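Local coordinates for lovastatin nonaketide synthase, polyketide synthase component (Aspergillus terreus, PDB 7CPX), which builds the dihydromonacolin L nonaketide of lovastatin biosynthesis from malonyl-CoA as an iterative, multidomain polyketide synthase, using NADPH and S-adenosyl-L-methionine, at residues Y2159-L2164 against G2238-P2243; F2288-S2293 against S2329-G2334; A2371-A2376 against L2399-G2404. The protein carries 2 engineered substitutions. One frame throughout, in Å; residues are numbered along the deposited sequence.

Interaction 1: residues Y2159-L2164 against G2238-P2243; sequences YLLVGL and GIAFGP
Residues Tyr2159-Val2162 and Gly2238-Phe2241 run side by side as parallel strands, their axes 4.4 Å apart and 14° from parallel. They are the central neighbours of the Rossmann-fold sheet of the ketoreductase domain. The bonds that join them begin with Leu2160 N to Gly2238 O (2.9 Å) and Ala2240 N to Leu2160 O (2.7 Å). Val2162 carries on the pairing: its N-H reaches Ala2240 O along a bent path, and its own O takes the N-H of Gly2242 at 2.8 Å, in the carbonyl plane.

On one face of the sheet Val2162 has a branch for each of two neighbours. With CG1 anti to the backbone N (chi1 -179°), CG2 lies beside Ile2239 CG2 at 3.8 Å while CG1 meets Phe2241 CD2 at 4.0 Å, and helix 2256-2276 packs over this group. The other face carries Ala2240, whose small CB is touched by the CD2 methyls of Leu2161 and Leu2164; helix 2167-2178 lies there.

Both strands lead at their C-terminal ends into loops of the NADP pocket, which includes Gly2163, Gly2242 and Pro2243. At this end CD1 of Leu2164 rests on Gly2242 CA at 3.5 Å, and CD of Pro2243 sits over the centre of the Phe2241 ring.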
ATOM      1  N   TYR A2159     -35.315  46.107  22.563  1.00101.01           N
ATOM      2  CA  TYR A2159     -35.688  46.153  21.158  1.00101.01           C
ATOM      3  C   TYR A2159     -37.045  45.483  21.000  1.00101.01           C
ATOM      4  O   TYR A2159     -37.206  44.307  21.342  1.00101.01           O
ATOM      5  CB  TYR A2159     -34.615  45.493  20.298  1.00101.01           C
ATOM      6  CG  TYR A2159     -33.294  46.215  20.413  1.00101.01           C
ATOM      7  CD1 TYR A2159     -33.062  47.385  19.710  1.00101.01           C
ATOM      8  CD2 TYR A2159     -32.293  45.745  21.245  1.00101.01           C
ATOM      9  CE1 TYR A2159     -31.865  48.058  19.818  1.00101.01           C
ATOM     10  CE2 TYR A2159     -31.092  46.412  21.361  1.00101.01           C
ATOM     11  CZ  TYR A2159     -30.883  47.570  20.646  1.00101.01           C
ATOM     12  OH  TYR A2159     -29.686  48.240  20.754  1.00101.01           O
ATOM     13  N   LEU A2160     -38.013  46.240  20.494  1.00102.84           N
ATOM     14  CA  LEU A2160     -39.417  45.856  20.512  1.00102.84           C
ATOM     15  C   LEU A2160     -39.821  45.381  19.123  1.00102.84           C
ATOM     16  O   LEU A2160     -39.997  46.192  18.209  1.00102.84           O
ATOM     17  CB  LEU A2160     -40.280  47.033  20.958  1.00102.84           C
ATOM     18  CG  LEU A2160     -41.765  46.751  21.183  1.00102.84           C
ATOM     19  CD1 LEU A2160     -41.952  45.827  22.370  1.00102.84           C
ATOM     20  CD2 LEU A2160     -42.522  48.049  21.389  1.00102.84           C
ATOM     21  N   LEU A2161     -39.976  44.071  18.967  1.00 99.71           N
ATOM     22  CA  LEU A2161     -40.408  43.475  17.708  1.00 99.71           C
ATOM     23  C   LEU A2161     -41.923  43.324  17.780  1.00 99.71           C
ATOM     24  O   LEU A2161     -42.438  42.381  18.386  1.00 99.71           O
ATOM     25  CB  LEU A2161     -39.704  42.144  17.472  1.00 99.71           C
ATOM     26  CG  LEU A2161     -38.260  42.046  17.969  1.00 99.71           C
ATOM     27  CD1 LEU A2161     -37.651  40.720  17.555  1.00 99.71           C
ATOM     28  CD2 LEU A2161     -37.402  43.190  17.455  1.00 99.71           C
ATOM     29  N   VAL A2162     -42.633  44.266  17.167  1.00102.16           N
ATOM     30  CA  VAL A2162     -44.088  44.327  17.245  1.00102.16           C
ATOM     31  C   VAL A2162     -44.670  43.407  16.183  1.00102.16           C
ATOM     32  O   VAL A2162     -44.354  43.535  14.995  1.00102.16           O
ATOM     33  CB  VAL A2162     -44.591  45.766  17.069  1.00102.16           C
ATOM     34  CG1 VAL A2162     -46.104  45.820  17.186  1.00102.16           C
ATOM     35  CG2 VAL A2162     -43.942  46.675  18.096  1.00102.16           C
ATOM     36  N   GLY A2163     -45.521  42.477  16.611  1.00104.29           N
ATOM     37  CA  GLY A2163     -46.050  41.467  15.725  1.00104.29           C
ATOM     38  C   GLY A2163     -45.054  40.400  15.342  1.00104.29           C
ATOM     39  O   GLY A2163     -45.410  39.479  14.596  1.00104.29           O
ATOM     40  N   LEU A2164     -43.824  40.494  15.827  1.00101.18           N
ATOM     41  CA  LEU A2164     -42.762  39.541  15.514  1.00101.18           C
ATOM     42  C   LEU A2164     -42.633  38.481  16.601  1.00101.18           C
ATOM     43  O   LEU A2164     -41.584  38.312  17.223  1.00101.18           O
ATOM     44  CB  LEU A2164     -41.454  40.291  15.304  1.00101.18           C
ATOM     45  CG  LEU A2164     -41.147  40.646  13.847  1.00101.18           C
ATOM     46  CD1 LEU A2164     -42.353  41.277  13.178  1.00101.18           C
ATOM     47  CD2 LEU A2164     -39.957  41.581  13.765  1.00101.18           C
ATOM     48  N   GLY A2238     -35.278  50.628  20.165  1.00102.03           N
ATOM     49  CA  GLY A2238     -35.595  50.309  18.789  1.00102.03           C
ATOM     50  C   GLY A2238     -36.874  49.513  18.701  1.00102.03           C
ATOM     51  O   GLY A2238     -37.307  48.881  19.671  1.00102.03           O
ATOM     52  N   ILE A2239     -37.478  49.555  17.516  1.00102.07           N
ATOM     53  CA  ILE A2239     -38.721  48.848  17.240  1.00102.07           C
ATOM     54  C   ILE A2239     -38.595  48.154  15.894  1.00102.07           C
ATOM     55  O   ILE A2239     -38.095  48.743  14.930  1.00102.07           O
ATOM     56  CB  ILE A2239     -39.935  49.799  17.243  1.00102.07           C
ATOM     57  CG1 ILE A2239     -40.073  50.478  18.606  1.00102.07           C
ATOM     58  CG2 ILE A2239     -41.204  49.031  16.905  1.00102.07           C
ATOM     59  CD1 ILE A2239     -41.182  51.503  18.669  1.00102.07           C
ATOM     60  N   ALA A2240     -39.051  46.907  15.829  1.00100.07           N
ATOM     61  CA  ALA A2240     -39.150  46.150  14.584  1.00100.07           C
ATOM     62  C   ALA A2240     -40.635  45.888  14.355  1.00100.07           C
ATOM     63  O   ALA A2240     -41.174  44.862  14.772  1.00100.07           O
ATOM     64  CB  ALA A2240     -38.351  44.860  14.652  1.00100.07           C
ATOM     65  N   PHE A2241     -41.290  46.826  13.683  1.00103.19           N
ATOM     66  CA  PHE A2241     -42.739  46.816  13.525  1.00103.19           C
ATOM     67  C   PHE A2241     -43.106  45.935  12.337  1.00103.19           C
ATOM     68  O   PHE A2241     -42.904  46.324  11.183  1.00103.19           O
ATOM     69  CB  PHE A2241     -43.252  48.240  13.335  1.00103.19           C
ATOM     70  CG  PHE A2241     -44.741  48.345  13.273  1.00103.19           C
ATOM     71  CD1 PHE A2241     -45.407  48.205  12.072  1.00103.19           C
ATOM     72  CD2 PHE A2241     -45.478  48.591  14.415  1.00103.19           C
ATOM     73  CE1 PHE A2241     -46.779  48.296  12.012  1.00103.19           C
ATOM     74  CE2 PHE A2241     -46.849  48.689  14.364  1.00103.19           C
ATOM     75  CZ  PHE A2241     -47.502  48.546  13.160  1.00103.19           C
ATOM     76  N   GLY A2242     -43.646  44.748  12.616  1.00104.40           N
ATOM     77  CA  GLY A2242     -44.064  43.847  11.569  1.00104.40           C
ATOM     78  C   GLY A2242     -45.360  43.097  11.826  1.00104.40           C
ATOM     79  O   GLY A2242     -45.512  41.949  11.394  1.00104.40           O
ATOM     80  N   PRO A2243     -46.321  43.705  12.524  1.00103.70           N
ATOM     81  CA  PRO A2243     -47.633  43.061  12.653  1.00103.70           C
ATOM     82  C   PRO A2243     -48.282  42.912  11.287  1.00103.70           C
ATOM     83  O   PRO A2243     -48.157  43.782  10.424  1.00103.70           O
ATOM     84  CB  PRO A2243     -48.415  44.018  13.554  1.00103.70           C
ATOM     85  CG  PRO A2243     -47.808  45.336  13.292  1.00103.70           C
ATOM     86  CD  PRO A2243     -46.349  45.078  13.055  1.00103.70           C
TER

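Interaction 2: residues F2288-S2293 against S2329-G2334; sequences FFVMFS and STIDIG
Ile2331 plants its terminal methyl squarely on the ring of Phe2292: CD1 lies 3.5 Å from the ring centroid and only 3° off the ring normal, a CH-pi contact over the face. CG1 of Ile2331 stands between the backbone N and the carbonyl carbon (chi1 51°), which brings the methyl across to the neighbouring strand. The same CD1 also touches CG1 of Val2290, 3.9 Å away, to one side of the ring contact, the valine crossing the isoleucine at about a right angle. Farther along, Ile2333 CD1 comes obliquely against Phe2292 CD2, on the same side of the ring as the Ile2331 methyl. At the start of the pairing the valine's other branch, CG2, meets the hydroxyl oxygen of Ser2329, which has a weak hydrogen bond to Ala2373 O.

These are adjacent parallel strands of the ketoreductase Rossmann fold, inclined at 25°, and Phe2292, Ser2293, Ile2333 and Gly2334 belong to the NADP pocket at their C-terminal ends. The backbones are tied by Met2291 N to Ser2329 O (3.0 Å) and Ile2333 N to Ser2293 O (2.7 Å), with weak bonds between them.

On the opposite face CG2 of Thr2330 nestles against CB of Met2291 at 3.8 Å, while Ser2293 OG lies alongside the threonine CB and bonds to the carbonyl of Asn2311. Helix 2305-2323 packs on this face, where its Leu2314, Leu2317 and Ala2318 meet the bent chain of Met2291.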
ATOM      1  N   PHE A2288     -33.571  52.755  15.984  1.00100.62           N
ATOM      2  CA  PHE A2288     -34.188  52.424  14.711  1.00100.62           C
ATOM      3  C   PHE A2288     -35.678  52.217  14.921  1.00100.62           C
ATOM      4  O   PHE A2288     -36.116  51.804  15.998  1.00100.62           O
ATOM      5  CB  PHE A2288     -33.564  51.165  14.099  1.00100.62           C
ATOM      6  CG  PHE A2288     -33.718  49.939  14.955  1.00100.62           C
ATOM      7  CD1 PHE A2288     -34.880  49.193  14.916  1.00100.62           C
ATOM      8  CD2 PHE A2288     -32.699  49.533  15.797  1.00100.62           C
ATOM      9  CE1 PHE A2288     -35.028  48.069  15.699  1.00100.62           C
ATOM     10  CE2 PHE A2288     -32.839  48.408  16.582  1.00100.62           C
ATOM     11  CZ  PHE A2288     -34.005  47.672  16.533  1.00100.62           C
ATOM     12  N   PHE A2289     -36.450  52.511  13.877  1.00102.35           N
ATOM     13  CA  PHE A2289     -37.874  52.181  13.810  1.00102.35           C
ATOM     14  C   PHE A2289     -38.075  51.504  12.458  1.00102.35           C
ATOM     15  O   PHE A2289     -38.422  52.148  11.466  1.00102.35           O
ATOM     16  CB  PHE A2289     -38.749  53.424  13.981  1.00102.35           C
ATOM     17  CG  PHE A2289     -40.182  53.122  14.346  1.00102.35           C
ATOM     18  CD1 PHE A2289     -40.803  51.964  13.909  1.00102.35           C
ATOM     19  CD2 PHE A2289     -40.905  54.003  15.130  1.00102.35           C
ATOM     20  CE1 PHE A2289     -42.114  51.694  14.245  1.00102.35           C
ATOM     21  CE2 PHE A2289     -42.217  53.737  15.469  1.00102.35           C
ATOM     22  CZ  PHE A2289     -42.822  52.581  15.027  1.00102.35           C
ATOM     23  N   VAL A2290     -37.853  50.196  12.426  1.00 99.04           N
ATOM     24  CA  VAL A2290     -37.948  49.418  11.198  1.00 99.04           C
ATOM     25  C   VAL A2290     -39.374  48.909  11.063  1.00 99.04           C
ATOM     26  O   VAL A2290     -39.861  48.162  11.918  1.00 99.04           O
ATOM     27  CB  VAL A2290     -36.948  48.254  11.195  1.00 99.04           C
ATOM     28  CG1 VAL A2290     -37.080  47.455   9.914  1.00 99.04           C
ATOM     29  CG2 VAL A2290     -35.533  48.772  11.354  1.00 99.04           C
ATOM     30  N   MET A2291     -40.042  49.310   9.988  1.00102.91           N
ATOM     31  CA  MET A2291     -41.401  48.882   9.690  1.00102.91           C
ATOM     32  C   MET A2291     -41.347  47.888   8.539  1.00102.91           C
ATOM     33  O   MET A2291     -40.902  48.230   7.438  1.00102.91           O
ATOM     34  CB  MET A2291     -42.281  50.083   9.349  1.00102.91           C
ATOM     35  CG  MET A2291     -42.882  50.761  10.569  1.00102.91           C
ATOM     36  SD  MET A2291     -43.234  52.506  10.299  1.00102.91           S
ATOM     37  CE  MET A2291     -41.599  53.207  10.498  1.00102.91           C
ATOM     38  N   PHE A2292     -41.801  46.665   8.798  1.00101.20           N
ATOM     39  CA  PHE A2292     -41.668  45.560   7.851  1.00101.20           C
ATOM     40  C   PHE A2292     -42.701  45.724   6.747  1.00101.20           C
ATOM     41  O   PHE A2292     -43.847  45.287   6.860  1.00101.20           O
ATOM     42  CB  PHE A2292     -41.826  44.224   8.565  1.00101.20           C
ATOM     43  CG  PHE A2292     -40.597  43.787   9.309  1.00101.20           C
ATOM     44  CD1 PHE A2292     -39.975  44.634  10.206  1.00101.20           C
ATOM     45  CD2 PHE A2292     -40.072  42.523   9.116  1.00101.20           C
ATOM     46  CE1 PHE A2292     -38.847  44.233  10.889  1.00101.20           C
ATOM     47  CE2 PHE A2292     -38.946  42.115   9.797  1.00101.20           C
ATOM     48  CZ  PHE A2292     -38.331  42.970  10.686  1.00101.20           C
ATOM     49  N   SER A2293     -42.283  46.365   5.662  1.00103.82           N
ATOM     50  CA  SER A2293     -43.119  46.485   4.483  1.00103.82           C
ATOM     51  C   SER A2293     -42.907  45.288   3.563  1.00103.82           C
ATOM     52  O   SER A2293     -41.900  44.579   3.638  1.00103.82           O
ATOM     53  CB  SER A2293     -42.808  47.779   3.732  1.00103.82           C
ATOM     54  OG  SER A2293     -43.070  48.913   4.538  1.00103.82           O
ATOM     55  N   SER A2329     -36.944  53.504   9.300  1.00100.88           N
ATOM     56  CA  SER A2329     -36.648  52.908   8.005  1.00100.88           C
ATOM     57  C   SER A2329     -37.705  51.847   7.733  1.00100.88           C
ATOM     58  O   SER A2329     -38.456  51.446   8.628  1.00100.88           O
ATOM     59  CB  SER A2329     -35.246  52.300   7.961  1.00100.88           C
ATOM     60  OG  SER A2329     -35.087  51.330   8.982  1.00100.88           O
ATOM     61  N   THR A2330     -37.757  51.401   6.483  1.00102.87           N
ATOM     62  CA  THR A2330     -38.648  50.330   6.071  1.00102.87           C
ATOM     63  C   THR A2330     -37.883  49.336   5.215  1.00102.87           C
ATOM     64  O   THR A2330     -36.927  49.693   4.521  1.00102.87           O
ATOM     65  CB  THR A2330     -39.852  50.856   5.286  1.00102.87           C
ATOM     66  OG1 THR A2330     -39.400  51.686   4.209  1.00102.87           O
ATOM     67  CG2 THR A2330     -40.767  51.652   6.189  1.00102.87           C
ATOM     68  N   ILE A2331     -38.317  48.083   5.273  1.00100.56           N
ATOM     69  CA  ILE A2331     -37.753  47.005   4.475  1.00100.56           C
ATOM     70  C   ILE A2331     -38.889  46.426   3.649  1.00100.56           C
ATOM     71  O   ILE A2331     -39.841  45.860   4.202  1.00100.56           O
ATOM     72  CB  ILE A2331     -37.088  45.931   5.345  1.00100.56           C
ATOM     73  CG1 ILE A2331     -38.037  45.455   6.451  1.00100.56           C
ATOM     74  CG2 ILE A2331     -35.829  46.480   5.964  1.00100.56           C
ATOM     75  CD1 ILE A2331     -37.414  44.460   7.402  1.00100.56           C
ATOM     76  N   ASP A2332     -38.806  46.577   2.329  1.00106.90           N
ATOM     77  CA  ASP A2332     -39.834  46.056   1.432  1.00106.90           C
ATOM     78  C   ASP A2332     -39.476  44.609   1.121  1.00106.90           C
ATOM     79  O   ASP A2332     -38.824  44.286   0.126  1.00106.90           O
ATOM     80  CB  ASP A2332     -39.937  46.911   0.179  1.00106.90           C
ATOM     81  CG  ASP A2332     -39.964  48.394   0.491  1.00106.90           C
ATOM     82  OD1 ASP A2332     -38.883  48.973   0.727  1.00106.90           O
ATOM     83  OD2 ASP A2332     -41.067  48.978   0.513  1.00106.90           O
ATOM     84  N   ILE A2333     -39.911  43.726   2.005  1.00102.03           N
ATOM     85  CA  ILE A2333     -39.507  42.328   1.963  1.00102.03           C
ATOM     86  C   ILE A2333     -40.270  41.603   0.865  1.00102.03           C
ATOM     87  O   ILE A2333     -41.442  41.888   0.591  1.00102.03           O
ATOM     88  CB  ILE A2333     -39.740  41.660   3.331  1.00102.03           C
ATOM     89  CG1 ILE A2333     -39.048  42.446   4.445  1.00102.03           C
ATOM     90  CG2 ILE A2333     -39.218  40.239   3.310  1.00102.03           C
ATOM     91  CD1 ILE A2333     -39.661  42.219   5.802  1.00102.03           C
ATOM     92  N   GLY A2334     -39.595  40.651   0.229  1.00104.10           N
ATOM     93  CA  GLY A2334     -40.244  39.765  -0.712  1.00104.10           C
ATOM     94  C   GLY A2334     -40.918  38.615   0.003  1.00104.10           C
ATOM     95  O   GLY A2334     -41.461  38.790   1.098  1.00104.10           O
TER

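Interaction 3: residues A2371-A2376 against L2399-G2404; sequences AEAVVA and LELTTG
Leu2401 pushes its forked end into the surface of helix 2363-2385, where CD2 overlaps the CB of Glu2372 at 3.4 Å and lies close to the backbone N of Ala2373. The second methyl, CD1, points along the helix: it faces Ala2373 CB at 4.0 Å and, one turn on, Ala2376 CB at 4.1 Å. Two alanines on this side keep the helix surface shallow, and the branched leucine fits over them. Its CG stands anti to the carbonyl carbon (chi1 -73°), carrying the fork from the strand to the helix.

Strand 2400-2402 is the outermost strand, within this chain, of the parallel Rossmann-type sheet in the ketoreductase domain, and the helix lies on one face of that sheet, roughly antiparallel to the strand (151°). Their axes are 8.9 Å apart. Leu2401 belongs to both layers, since its backbone pairs with Thr2330 and Asp2332 of the adjoining strand while its side chain meets the helix.

Glu2372 crosses the leucine at about a right angle, offering only the aliphatic start of its chain. A bend at chi2 (89°) turns the carboxylate away from Leu2401 to a salt bridge between its OE2 and NH2 of Arg1819, which ties the helix to helix 1814-1822, far earlier in the chain. At the other end of the contact Leu2399 starts out away from the helix, yet its CD2 methyl swings back to lie 4.2 Å from Ala2376 O.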
ATOM      1  N   ALA A2371     -30.931  44.373   9.383  1.00 98.41           N
ATOM      2  CA  ALA A2371     -29.709  44.987   9.883  1.00 98.41           C
ATOM      3  C   ALA A2371     -29.348  46.211   9.060  1.00 98.41           C
ATOM      4  O   ALA A2371     -28.998  47.264   9.603  1.00 98.41           O
ATOM      5  CB  ALA A2371     -28.568  43.975   9.841  1.00 98.41           C
ATOM      6  N   GLU A2372     -29.422  46.083   7.738  1.00 99.85           N
ATOM      7  CA  GLU A2372     -29.097  47.208   6.877  1.00 99.85           C
ATOM      8  C   GLU A2372     -30.118  48.324   7.022  1.00 99.85           C
ATOM      9  O   GLU A2372     -29.767  49.496   6.889  1.00 99.85           O
ATOM     10  CB  GLU A2372     -29.008  46.756   5.424  1.00 99.85           C
ATOM     11  CG  GLU A2372     -28.379  47.790   4.512  1.00 99.85           C
ATOM     12  CD  GLU A2372     -26.871  47.660   4.416  1.00 99.85           C
ATOM     13  OE1 GLU A2372     -26.345  46.557   4.672  1.00 99.85           O
ATOM     14  OE2 GLU A2372     -26.208  48.665   4.083  1.00 99.85           O
ATOM     15  N   ALA A2373     -31.378  47.987   7.297  1.00 98.85           N
ATOM     16  CA  ALA A2373     -32.370  49.027   7.557  1.00 98.85           C
ATOM     17  C   ALA A2373     -32.059  49.775   8.846  1.00 98.85           C
ATOM     18  O   ALA A2373     -32.189  51.003   8.908  1.00 98.85           O
ATOM     19  CB  ALA A2373     -33.767  48.417   7.621  1.00 98.85           C
ATOM     20  N   VAL A2374     -31.652  49.051   9.887  1.00 98.95           N
ATOM     21  CA  VAL A2374     -31.247  49.699  11.131  1.00 98.95           C
ATOM     22  C   VAL A2374     -30.056  50.612  10.878  1.00 98.95           C
ATOM     23  O   VAL A2374     -30.004  51.753  11.357  1.00 98.95           O
ATOM     24  CB  VAL A2374     -30.924  48.643  12.204  1.00 98.95           C
ATOM     25  CG1 VAL A2374     -30.293  49.298  13.417  1.00 98.95           C
ATOM     26  CG2 VAL A2374     -32.176  47.893  12.598  1.00 98.95           C
ATOM     27  N   VAL A2375     -29.078  50.113  10.123  1.00100.44           N
ATOM     28  CA  VAL A2375     -27.897  50.908   9.810  1.00100.44           C
ATOM     29  C   VAL A2375     -28.287  52.138   9.008  1.00100.44           C
ATOM     30  O   VAL A2375     -27.734  53.222   9.204  1.00100.44           O
ATOM     31  CB  VAL A2375     -26.864  50.048   9.063  1.00100.44           C
ATOM     32  CG1 VAL A2375     -25.753  50.918   8.510  1.00100.44           C
ATOM     33  CG2 VAL A2375     -26.303  48.993   9.992  1.00100.44           C
ATOM     34  N   ALA A2376     -29.237  51.989   8.086  1.00 99.68           N
ATOM     35  CA  ALA A2376     -29.697  53.123   7.298  1.00 99.68           C
ATOM     36  C   ALA A2376     -30.376  54.159   8.179  1.00 99.68           C
ATOM     37  O   ALA A2376     -30.182  55.362   7.992  1.00 99.68           O
ATOM     38  CB  ALA A2376     -30.648  52.651   6.201  1.00 99.68           C
ATOM     39  N   LEU A2399     -33.572  55.041   3.147  1.00105.47           N
ATOM     40  CA  LEU A2399     -34.411  54.555   4.236  1.00105.47           C
ATOM     41  C   LEU A2399     -35.183  53.310   3.823  1.00105.47           C
ATOM     42  O   LEU A2399     -35.228  52.325   4.568  1.00105.47           O
ATOM     43  CB  LEU A2399     -35.379  55.648   4.683  1.00105.47           C
ATOM     44  CG  LEU A2399     -34.765  57.001   5.035  1.00105.47           C
ATOM     45  CD1 LEU A2399     -35.828  57.913   5.615  1.00105.47           C
ATOM     46  CD2 LEU A2399     -33.609  56.837   6.004  1.00105.47           C
ATOM     47  N   GLU A2400     -35.791  53.334   2.640  1.00106.87           N
ATOM     48  CA  GLU A2400     -36.595  52.214   2.158  1.00106.87           C
ATOM     49  C   GLU A2400     -35.671  51.238   1.447  1.00106.87           C
ATOM     50  O   GLU A2400     -35.206  51.498   0.336  1.00106.87           O
ATOM     51  CB  GLU A2400     -37.704  52.697   1.231  1.00106.87           C
ATOM     52  CG  GLU A2400     -38.606  53.755   1.835  1.00106.87           C
ATOM     53  CD  GLU A2400     -39.868  53.973   1.021  1.00106.87           C
ATOM     54  OE1 GLU A2400     -40.128  53.171   0.100  1.00106.87           O
ATOM     55  OE2 GLU A2400     -40.600  54.943   1.303  1.00106.87           O
ATOM     56  N   LEU A2401     -35.403  50.106   2.090  1.00101.71           N
ATOM     57  CA  LEU A2401     -34.599  49.049   1.489  1.00101.71           C
ATOM     58  C   LEU A2401     -35.528  48.164   0.675  1.00101.71           C
ATOM     59  O   LEU A2401     -36.213  47.292   1.217  1.00101.71           O
ATOM     60  CB  LEU A2401     -33.863  48.253   2.559  1.00101.71           C
ATOM     61  CG  LEU A2401     -32.683  48.962   3.225  1.00101.71           C
ATOM     62  CD1 LEU A2401     -33.146  50.149   4.050  1.00101.71           C
ATOM     63  CD2 LEU A2401     -31.903  47.992   4.087  1.00101.71           C
ATOM     64  N   THR A2402     -35.581  48.413  -0.629  1.00108.03           N
ATOM     65  CA  THR A2402     -36.380  47.581  -1.516  1.00108.03           C
ATOM     66  C   THR A2402     -35.729  46.212  -1.653  1.00108.03           C
ATOM     67  O   THR A2402     -34.522  46.108  -1.886  1.00108.03           O
ATOM     68  CB  THR A2402     -36.520  48.247  -2.883  1.00108.03           C
ATOM     69  OG1 THR A2402     -37.103  49.546  -2.723  1.00108.03           O
ATOM     70  CG2 THR A2402     -37.398  47.414  -3.801  1.00108.03           C
ATOM     71  N   THR A2403     -36.531  45.162  -1.509  1.00103.73           N
ATOM     72  CA  THR A2403     -35.999  43.810  -1.481  1.00103.73           C
ATOM     73  C   THR A2403     -37.038  42.845  -2.028  1.00103.73           C
ATOM     74  O   THR A2403     -38.237  43.134  -2.041  1.00103.73           O
ATOM     75  CB  THR A2403     -35.590  43.410  -0.058  1.00103.73           C
ATOM     76  OG1 THR A2403     -34.766  44.437   0.511  1.00103.73           O
ATOM     77  CG2 THR A2403     -34.823  42.108  -0.068  1.00103.73           C
ATOM     78  N   GLY A2404     -36.563  41.692  -2.488  1.00106.73           N
ATOM     79  CA  GLY A2404     -37.438  40.629  -2.928  1.00106.73           C
ATOM     80  C   GLY A2404     -37.814  40.658  -4.391  1.00106.73           C
ATOM     81  O   GLY A2404     -38.686  39.882  -4.801  1.00106.73           O
TER

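All three contacts belong to one seven-stranded parallel sheet of the ketoreductase domain and follow one another along the chain. Interaction 1 joins strands 2158-2162 and 2236-2241 at its centre; interaction 2, centred 10 Å away, joins the next two, and interaction 3 brings in strand 2400-2402 with helix 2363-2385. Phe2241 links interactions 1 and 2 through probable backbone bonds to Val2290 and Phe2292. Interactions 2 and 3, whose centres are 7 Å apart, meet where strands 2329-2333 and 2400-2402 are neighbours in the sheet. Interactions 1 and 2 both supply residues to the NADP pocket; interaction 3 lies at the outermost strand, away from the annotated pocket residues.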